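Local coordinates for protein 6-pyruvoyl tetrahydrobiopterin synthase (Plasmodium vivax, PDB 3LX3) that belongs to the 6-pyruvoyl tetrahydropterin synthase family of T-fold proteins and, in this six-chain assembly, carries a zinc ion and 2-amino-1,5-dihydropteridine-4,6-dione, at residues A[74-77]-A[78-81]; A[142-145]-A[146-149]; A[151-154]-A[155-159]. All blocks are in the same frame, centred on the assembly; numbering follows the deposited sequence.

In the fold
The three contacts follow one another along the chain of a T-fold subunit and lie on three helices: helix 134-149 packs against helix 71-85 and against the short helix 151-156. Contact 1 is on helix 71-85 and contact 2 on helix 134-149, with centres about 9 Å apart and side chains in direct touch. Contact 3 closes helix 151-156, which follows helix 134-149 almost at once; its centre is about 12 Å from that of contact 2, and leucine and isoleucine side chains join them. The centres of contacts 1 and 3 are about 16 Å apart. The two longer helices cover strands of the antiparallel five-stranded sheet, and contact 2 touches both others, which do not touch each other.

Contact 1 of 3, residues A[74-77]-A[78-81]; sequences LKEK and VRKV
In one of its two deposited conformers, and so not as its only position, the guanidinium of Arg79 folds back over the preceding turn of its helix, and one of its faces rests on Glu76 CA. Arg79 NH1 comes within 3.6 Å of Glu76 CA, which sits toward the rim of the group and not under its middle. Toward the tips, Arg79 NH2 is 4.2 Å from Glu76 CG, while the carboxylate beyond it is turned 41° from the guanidinium plane. The opposite charges stay apart, Glu76 OE1 lying 5.3 Å from Arg79 NH2, so any attraction is through space and probably mild. A nearly eclipsed torsion in Arg79, chi3 -22°, curls the chain back into this position. On the way Arg79 CG passes 3.2 Å from Lys75 O, the oxygen that also accepts the Arg79 backbone N-H.

Glu76 has another neighbour on its own side of the contact: its OE2 meets Lys77 NZ at 3.5 Å in a weak salt bridge. The bend in the lysine chain, chi2 -54°, swings the ammonium toward that carboxylate. Lys77 NZ is also 5.1 Å from Lys80 NZ, but Lys80 has its own counter-charge in Glu148. Lys75 extends across the subunit boundary, where its NZ bonds to Ser171 and Gln172 of the second subunit. Underneath runs regular alpha-helical bonding, from Val78 N to Leu74 O at 2.9 Å through to Val81 N on Lys77 O at 3.1 Å.

The helix presents different faces to different neighbours. Leu74 and Val78 pack against strand 48-61, and Lys75, Val78 and Arg79 touch Phe30 of strand 20-40. Toward helix 134-149, Val78 and Val81 meet Leu145, and Lys77 lies on Ile149.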
loop_
_atom_site.group_PDB
_atom_site.type_symbol
_atom_site.label_atom_id
_atom_site.label_comp_id
_atom_site.label_asym_id
_atom_site.label_seq_id
_atom_site.Cartn_x
_atom_site.Cartn_y
_atom_site.Cartn_z
ATOM N N LEU A 74 -19.098 13.240 -3.681
ATOM C CA LEU A 74 -17.685 13.639 -3.681
ATOM C C LEU A 74 -16.904 12.852 -4.714
ATOM O O LEU A 74 -16.143 13.422 -5.501
ATOM C CB LEU A 74 -17.026 13.455 -2.306
ATOM C CG LEU A 74 -17.753 14.147 -1.156
ATOM C CD1 LEU A 74 -16.936 14.019 0.140
ATOM C CD2 LEU A 74 -18.069 15.638 -1.480
ATOM N N LYS A 75 -17.110 11.545 -4.739
ATOM C CA LYS A 75 -16.382 10.706 -5.653
ATOM C C LYS A 75 -16.722 11.040 -7.103
ATOM O O LYS A 75 -15.834 11.071 -7.956
ATOM C CB LYS A 75 -16.650 9.246 -5.366
ATOM C CG LYS A 75 -16.017 8.739 -4.054
ATOM C CD LYS A 75 -16.250 7.239 -3.883
ATOM C CE LYS A 75 -15.235 6.599 -2.939
ATOM N NZ LYS A 75 -15.562 5.137 -2.645
ATOM N N GLU A 76 -18.012 11.243 -7.363
ATOM C CA GLU A 76 -18.487 11.538 -8.727
ATOM C C GLU A 76 -17.812 12.793 -9.249
ATOM O O GLU A 76 -17.297 12.806 -10.367
ATOM C CB GLU A 76 -20.005 11.702 -8.745
ATOM C CG GLU A 76 -20.579 12.089 -10.090
ATOM C CD GLU A 76 -22.071 12.311 -10.020
ATOM O OE1 GLU A 76 -22.754 11.508 -9.346
ATOM O OE2 GLU A 76 -22.552 13.292 -10.628
ATOM N N LYS A 77 -17.785 13.827 -8.403
ATOM C CA LYS A 77 -17.233 15.119 -8.811
ATOM C C LYS A 77 -15.711 15.099 -8.916
ATOM O O LYS A 77 -15.167 15.675 -9.876
ATOM C CB LYS A 77 -17.699 16.243 -7.908
ATOM C CG LYS A 77 -19.218 16.410 -7.900
ATOM C CD LYS A 77 -19.829 16.578 -9.287
ATOM C CE LYS A 77 -21.344 16.745 -9.188
ATOM N NZ LYS A 77 -21.906 16.696 -10.551
ATOM N N VAL A 78 -15.005 14.408 -8.003
ATOM C CA VAL A 78 -13.541 14.242 -8.163
ATOM C C VAL A 78 -13.211 13.482 -9.462
ATOM O O VAL A 78 -12.329 13.883 -10.213
ATOM C CB VAL A 78 -12.870 13.552 -6.947
ATOM C CG1 VAL A 78 -11.375 13.270 -7.223
ATOM C CG2 VAL A 78 -13.071 14.412 -5.653
ATOM N N ARG A 79 -13.937 12.402 -9.747
ATOM C CA ARG A 79 -13.692 11.653 -10.983
ATOM C C ARG A 79 -13.921 12.548 -12.203
ATOM O O ARG A 79 -13.157 12.495 -13.155
ATOM C CB ARG A 79 -14.578 10.406 -11.086
ATOM C CG ARG A 79 -14.261 9.297 -10.080
ATOM C CD ARG A 79 -15.167 8.052 -10.257
ATOM N NE ARG A 79 -16.445 8.324 -10.942
ATOM C CZ ARG A 79 -17.677 8.272 -10.410
ATOM N NH1 ARG A 79 -17.909 7.958 -9.117
ATOM N NH2 ARG A 79 -18.713 8.549 -11.204
ATOM N N LYS A 80 -14.981 13.348 -12.182
ATOM C CA LYS A 80 -15.290 14.246 -13.304
ATOM C C LYS A 80 -14.130 15.221 -13.591
ATOM O O LYS A 80 -13.701 15.383 -14.751
ATOM C CB LYS A 80 -16.576 15.022 -13.016
ATOM C CG LYS A 80 -16.977 15.946 -14.151
ATOM C CD LYS A 80 -18.309 16.638 -13.884
ATOM C CE LYS A 80 -18.751 17.392 -15.139
ATOM N NZ LYS A 80 -19.822 18.385 -14.860
ATOM N N VAL A 81 -13.622 15.867 -12.543
ATOM C CA VAL A 81 -12.510 16.832 -12.686
ATOM C C VAL A 81 -11.279 16.117 -13.177
ATOM O O VAL A 81 -10.637 16.553 -14.131
ATOM C CB VAL A 81 -12.227 17.588 -11.384
ATOM C CG1 VAL A 81 -10.972 18.460 -11.486
ATOM C CG2 VAL A 81 -13.426 18.445 -11.048
#

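Contact 2 of 3, residues A[142-145]-A[146-149]; sequences LNQL and IEEI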
loop_
_atom_site.group_PDB
_atom_site.type_symbol
_atom_site.label_atom_id
_atom_site.label_comp_id
_atom_site.label_asym_id
_atom_site.label_seq_id
_atom_site.Cartn_x
_atom_site.Cartn_y
_atom_site.Cartn_z
ATOM N N LEU A 142 -8.685 22.328 -6.754
ATOM C CA LEU A 142 -9.525 22.753 -5.636
ATOM C C LEU A 142 -10.635 23.698 -6.105
ATOM O O LEU A 142 -11.808 23.542 -5.749
ATOM C CB LEU A 142 -8.686 23.454 -4.556
ATOM C CG LEU A 142 -9.423 24.045 -3.350
ATOM C CD1 LEU A 142 -10.162 22.943 -2.605
ATOM C CD2 LEU A 142 -8.419 24.753 -2.449
ATOM N N ASN A 143 -10.257 24.712 -6.891
ATOM C CA ASN A 143 -11.242 25.647 -7.403
ATOM C C ASN A 143 -12.293 24.943 -8.271
ATOM O O ASN A 143 -13.501 25.178 -8.130
ATOM C CB ASN A 143 -10.562 26.752 -8.208
ATOM C CG ASN A 143 -11.519 27.849 -8.593
ATOM O OD1 ASN A 143 -11.996 28.583 -7.741
ATOM N ND2 ASN A 143 -11.802 27.965 -9.884
ATOM N N GLN A 144 -11.850 24.056 -9.138
ATOM C CA GLN A 144 -12.756 23.313 -10.024
ATOM C C GLN A 144 -13.694 22.429 -9.232
ATOM O O GLN A 144 -14.876 22.304 -9.576
ATOM C CB GLN A 144 -11.993 22.471 -11.039
ATOM C CG GLN A 144 -11.293 23.239 -12.119
ATOM C CD GLN A 144 -12.226 24.102 -12.943
ATOM O OE1 GLN A 144 -12.142 25.328 -12.930
ATOM N NE2 GLN A 144 -13.161 23.462 -13.595
ATOM N N LEU A 145 -13.182 21.819 -8.167
ATOM C CA LEU A 145 -14.018 20.920 -7.350
ATOM C C LEU A 145 -15.105 21.647 -6.598
ATOM O O LEU A 145 -16.248 21.163 -6.478
ATOM C CB LEU A 145 -13.172 20.098 -6.369
ATOM C CG LEU A 145 -12.531 18.844 -6.928
ATOM C CD1 LEU A 145 -11.609 18.199 -5.869
ATOM C CD2 LEU A 145 -13.662 17.847 -7.379
ATOM N N ILE A 146 -14.777 22.815 -6.063
ATOM C CA ILE A 146 -15.764 23.584 -5.366
ATOM C C ILE A 146 -16.851 24.004 -6.360
ATOM O O ILE A 146 -18.032 23.942 -6.038
ATOM C CB ILE A 146 -15.114 24.785 -4.631
ATOM C CG1 ILE A 146 -14.313 24.268 -3.432
ATOM C CG2 ILE A 146 -16.174 25.818 -4.229
ATOM C CD1 ILE A 146 -13.312 25.264 -2.919
ATOM N N GLU A 147 -16.456 24.382 -7.576
ATOM C CA GLU A 147 -17.441 24.732 -8.614
ATOM C C GLU A 147 -18.339 23.555 -9.002
ATOM O O GLU A 147 -19.554 23.704 -9.160
ATOM C CB GLU A 147 -16.760 25.294 -9.875
ATOM C CG GLU A 147 -16.142 26.675 -9.712
ATOM C CD GLU A 147 -15.827 27.357 -11.059
ATOM O OE1 GLU A 147 -16.574 27.134 -12.045
ATOM O OE2 GLU A 147 -14.846 28.131 -11.118
ATOM N N GLU A 148 -17.734 22.384 -9.149
ATOM C CA GLU A 148 -18.463 21.189 -9.594
ATOM C C GLU A 148 -19.393 20.616 -8.546
ATOM O O GLU A 148 -20.499 20.166 -8.890
ATOM C CB GLU A 148 -17.493 20.093 -10.049
ATOM C CG GLU A 148 -16.730 20.444 -11.318
ATOM C CD GLU A 148 -17.516 20.206 -12.595
ATOM O OE1 GLU A 148 -18.694 19.798 -12.529
ATOM O OE2 GLU A 148 -16.909 20.402 -13.676
ATOM N N ILE A 149 -18.957 20.594 -7.287
ATOM C CA ILE A 149 -19.848 20.160 -6.188
ATOM C C ILE A 149 -20.920 21.205 -5.902
ATOM O O ILE A 149 -22.063 20.842 -5.557
ATOM C CB ILE A 149 -19.053 19.781 -4.913
ATOM C CG1 ILE A 149 -18.062 18.662 -5.234
ATOM C CG2 ILE A 149 -20.022 19.315 -3.777
ATOM C CD1 ILE A 149 -16.967 18.396 -4.161
HETATM O O HOH W 1 -14.144 26.935 -14.201
#
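Leu142 and Ile146 run alongside each other, one turn apart on the buried side of the helix. Their apolar contact is between Leu142 CD1 and Ile146 CD1, at 3.9 Å. The isoleucine's ethyl arm runs back along the helix, CG1 anti to its own carbonyl carbon (chi1 -72°), which carries Ile146 CD1 to 3.6 Å from Leu142 O as well. Ile149 behaves similarly a turn later: Ile149 CG1 lies 3.3 Å from Leu145 O, and its CG1 methylene and CD1 methyl lie against that carbonyl oxygen.

The polar contacts are among partly exposed and exposed residues, and they are loose. In one of its two deposited conformers, Asn143 ND2 gives Glu147 OE2 a weak hydrogen bond of 3.3 Å, doubtful for that reason and bent to 122° at the hydrogen, with the amide and carboxylate planes at 90° to each other. Asn143 OD1 is held independently by Arg178. A water molecule ties the other carboxylate oxygen to the preceding turn: it donates to Gln144 OE1 at 2.9 Å and, weakly, to Glu147 OE1. Glu147 is thus held only lightly by these partners. Glu148, by contrast, bends away at chi2, with Lys80 as its stronger partner and Gln84 as a weak one.

Backbone bonding is regular throughout, with Ile149 N reaching Leu145 O at 2.9 Å and Ile146 N reaching Leu142 O at 3.1 Å.

This stretch forms the final turns of helix 134-149, packed on its apolar side against the sheet and two helices. Leu142, Leu145 and Ile146 face strand 161-167, and Leu142 also meets Val176 of strand 172-179. Leu145 turns to helix 71-85 as well, while Ile146 and Ile149 lean on Leu151 and Leu154 of helix 151-156.

Contact 3 of 3, residues A[151-154]-A[155-159]; sequences LPFL and KTRSV
Regular i to i+4 bonding carries the chain from Leu151 O to Lys155 N (3.0 Å) and on to Phe153 O and Arg157 N, then Ser158 takes a positive phi of 80° and the helix ends.

Phe153 takes part through both its ring and its carbonyl. Arg157 CG lies over one face of the Phe153 ring, 4.2 Å from the centroid and somewhat toward the rim, a CH-pi contact in which the two chains head the same way, one beside the other. The arginine meets the ring through its CG, while the guanidinium bonds to Val68 O and forms a salt bridge to Asp65. Thr156 stands roughly perpendicular to the phenylalanine. Its hydroxyl sits between its backbone N and carbonyl carbon (chi1 72°), and from there Thr156 OG1 donates to Phe153 O at 2.7 Å, aimed at a lone pair within the carbonyl plane. Phe153 O is therefore gripped twice, since Arg157 N also donates to it from a position tilted out of that plane.

On the buried side Leu154 and Val159 meet at a slant, CD2 of the leucine lying 4.1 Å from CG1 of the valine. Ser158 OG is bonded to Asn61 N, which links the turn to the end of strand 48-61.

Two return bonds close the helix: Val159 N meets Leu154 O at 3.1 Å, and Ser158 N turns back to Lys155 O. Leu154 O also takes a weaker, bent bond from Arg157 N. The paired return bonds, the positive phi at Ser158 and the apolar touch between Leu154 and Val159, which stand five residues apart, together make a classic Schellman motif, here closing helix 151-156 and releasing the chain toward strand 161-167.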
loop_
_atom_site.group_PDB
_atom_site.type_symbol
_atom_site.label_atom_id
_atom_site.label_comp_id
_atom_site.label_asym_id
_atom_site.label_seq_id
_atom_site.Cartn_x
_atom_site.Cartn_y
_atom_site.Cartn_z
ATOM N N LEU A 151 -20.830 25.540 -4.485
ATOM C CA LEU A 151 -20.563 26.140 -3.193
ATOM C C LEU A 151 -21.838 26.278 -2.362
ATOM O O LEU A 151 -21.815 25.925 -1.177
ATOM C CB LEU A 151 -19.837 27.486 -3.353
ATOM C CG LEU A 151 -19.582 28.274 -2.082
ATOM C CD1 LEU A 151 -18.648 27.512 -1.155
ATOM C CD2 LEU A 151 -18.999 29.657 -2.466
ATOM N N PRO A 152 -22.961 26.751 -2.955
ATOM C CA PRO A 152 -24.174 26.782 -2.135
ATOM C C PRO A 152 -24.614 25.426 -1.614
ATOM O O PRO A 152 -25.080 25.330 -0.491
ATOM C CB PRO A 152 -25.245 27.361 -3.084
ATOM C CG PRO A 152 -24.496 28.179 -4.021
ATOM C CD PRO A 152 -23.108 27.565 -4.177
ATOM N N PHE A 153 -24.451 24.379 -2.420
ATOM C CA PHE A 153 -24.772 23.034 -1.954
ATOM C C PHE A 153 -23.869 22.632 -0.799
ATOM O O PHE A 153 -24.351 22.077 0.202
ATOM C CB PHE A 153 -24.677 21.994 -3.074
ATOM C CG PHE A 153 -24.939 20.579 -2.605
ATOM C CD1 PHE A 153 -26.165 20.227 -2.059
ATOM C CD2 PHE A 153 -23.950 19.614 -2.694
ATOM C CE1 PHE A 153 -26.407 18.930 -1.623
ATOM C CE2 PHE A 153 -24.172 18.338 -2.255
ATOM C CZ PHE A 153 -25.399 17.991 -1.710
ATOM N N LEU A 154 -22.569 22.922 -0.911
ATOM C CA LEU A 154 -21.649 22.617 0.193
ATOM C C LEU A 154 -22.120 23.323 1.475
ATOM O O LEU A 154 -22.116 22.732 2.568
ATOM C CB LEU A 154 -20.203 22.997 -0.157
ATOM C CG LEU A 154 -19.510 22.080 -1.179
ATOM C CD1 LEU A 154 -18.327 22.751 -1.866
ATOM C CD2 LEU A 154 -19.030 20.839 -0.492
ATOM N N LYS A 155 -22.525 24.562 1.351
ATOM C CA LYS A 155 -22.986 25.280 2.524
ATOM C C LYS A 155 -24.301 24.737 3.108
ATOM O O LYS A 155 -24.475 24.732 4.338
ATOM C CB LYS A 155 -23.013 26.779 2.255
ATOM C CG LYS A 155 -21.583 27.308 2.022
ATOM C CD LYS A 155 -21.441 28.818 2.069
ATOM C CE LYS A 155 -21.591 29.376 3.482
ATOM N NZ LYS A 155 -20.548 28.964 4.458
ATOM N N THR A 156 -25.206 24.234 2.264
ATOM C CA THR A 156 -26.419 23.567 2.774
ATOM C C THR A 156 -26.082 22.359 3.646
ATOM O O THR A 156 -26.844 21.981 4.545
ATOM C CB THR A 156 -27.435 23.116 1.652
ATOM O OG1 THR A 156 -26.946 21.987 0.897
ATOM C CG2 THR A 156 -27.818 24.261 0.746
ATOM N N ARG A 157 -24.962 21.709 3.336
ATOM C CA ARG A 157 -24.506 20.527 4.092
ATOM C C ARG A 157 -23.640 20.856 5.317
ATOM O O ARG A 157 -23.224 19.980 6.037
ATOM C CB ARG A 157 -23.728 19.580 3.171
ATOM C CG ARG A 157 -24.576 18.992 2.031
ATOM C CD ARG A 157 -25.765 18.152 2.522
ATOM N NE ARG A 157 -25.373 17.107 3.450
ATOM C CZ ARG A 157 -26.188 16.120 3.854
ATOM N NH1 ARG A 157 -27.432 16.005 3.371
ATOM N NH2 ARG A 157 -25.764 15.233 4.711
ATOM N N SER A 158 -23.392 22.154 5.526
ATOM C CA SER A 158 -22.584 22.687 6.639
ATOM C C SER A 158 -21.077 22.611 6.420
ATOM O O SER A 158 -20.300 22.852 7.341
ATOM C CB SER A 158 -22.946 22.102 7.999
ATOM O OG SER A 158 -22.362 20.870 8.255
ATOM N N VAL A 159 -20.648 22.268 5.209
ATOM C CA VAL A 159 -19.228 22.139 4.928
ATOM C C VAL A 159 -18.576 23.512 5.049
ATOM O O VAL A 159 -19.078 24.475 4.490
ATOM C CB VAL A 159 -18.981 21.535 3.540
ATOM C CG1 VAL A 159 -17.467 21.520 3.196
ATOM C CG2 VAL A 159 -19.506 20.099 3.516
#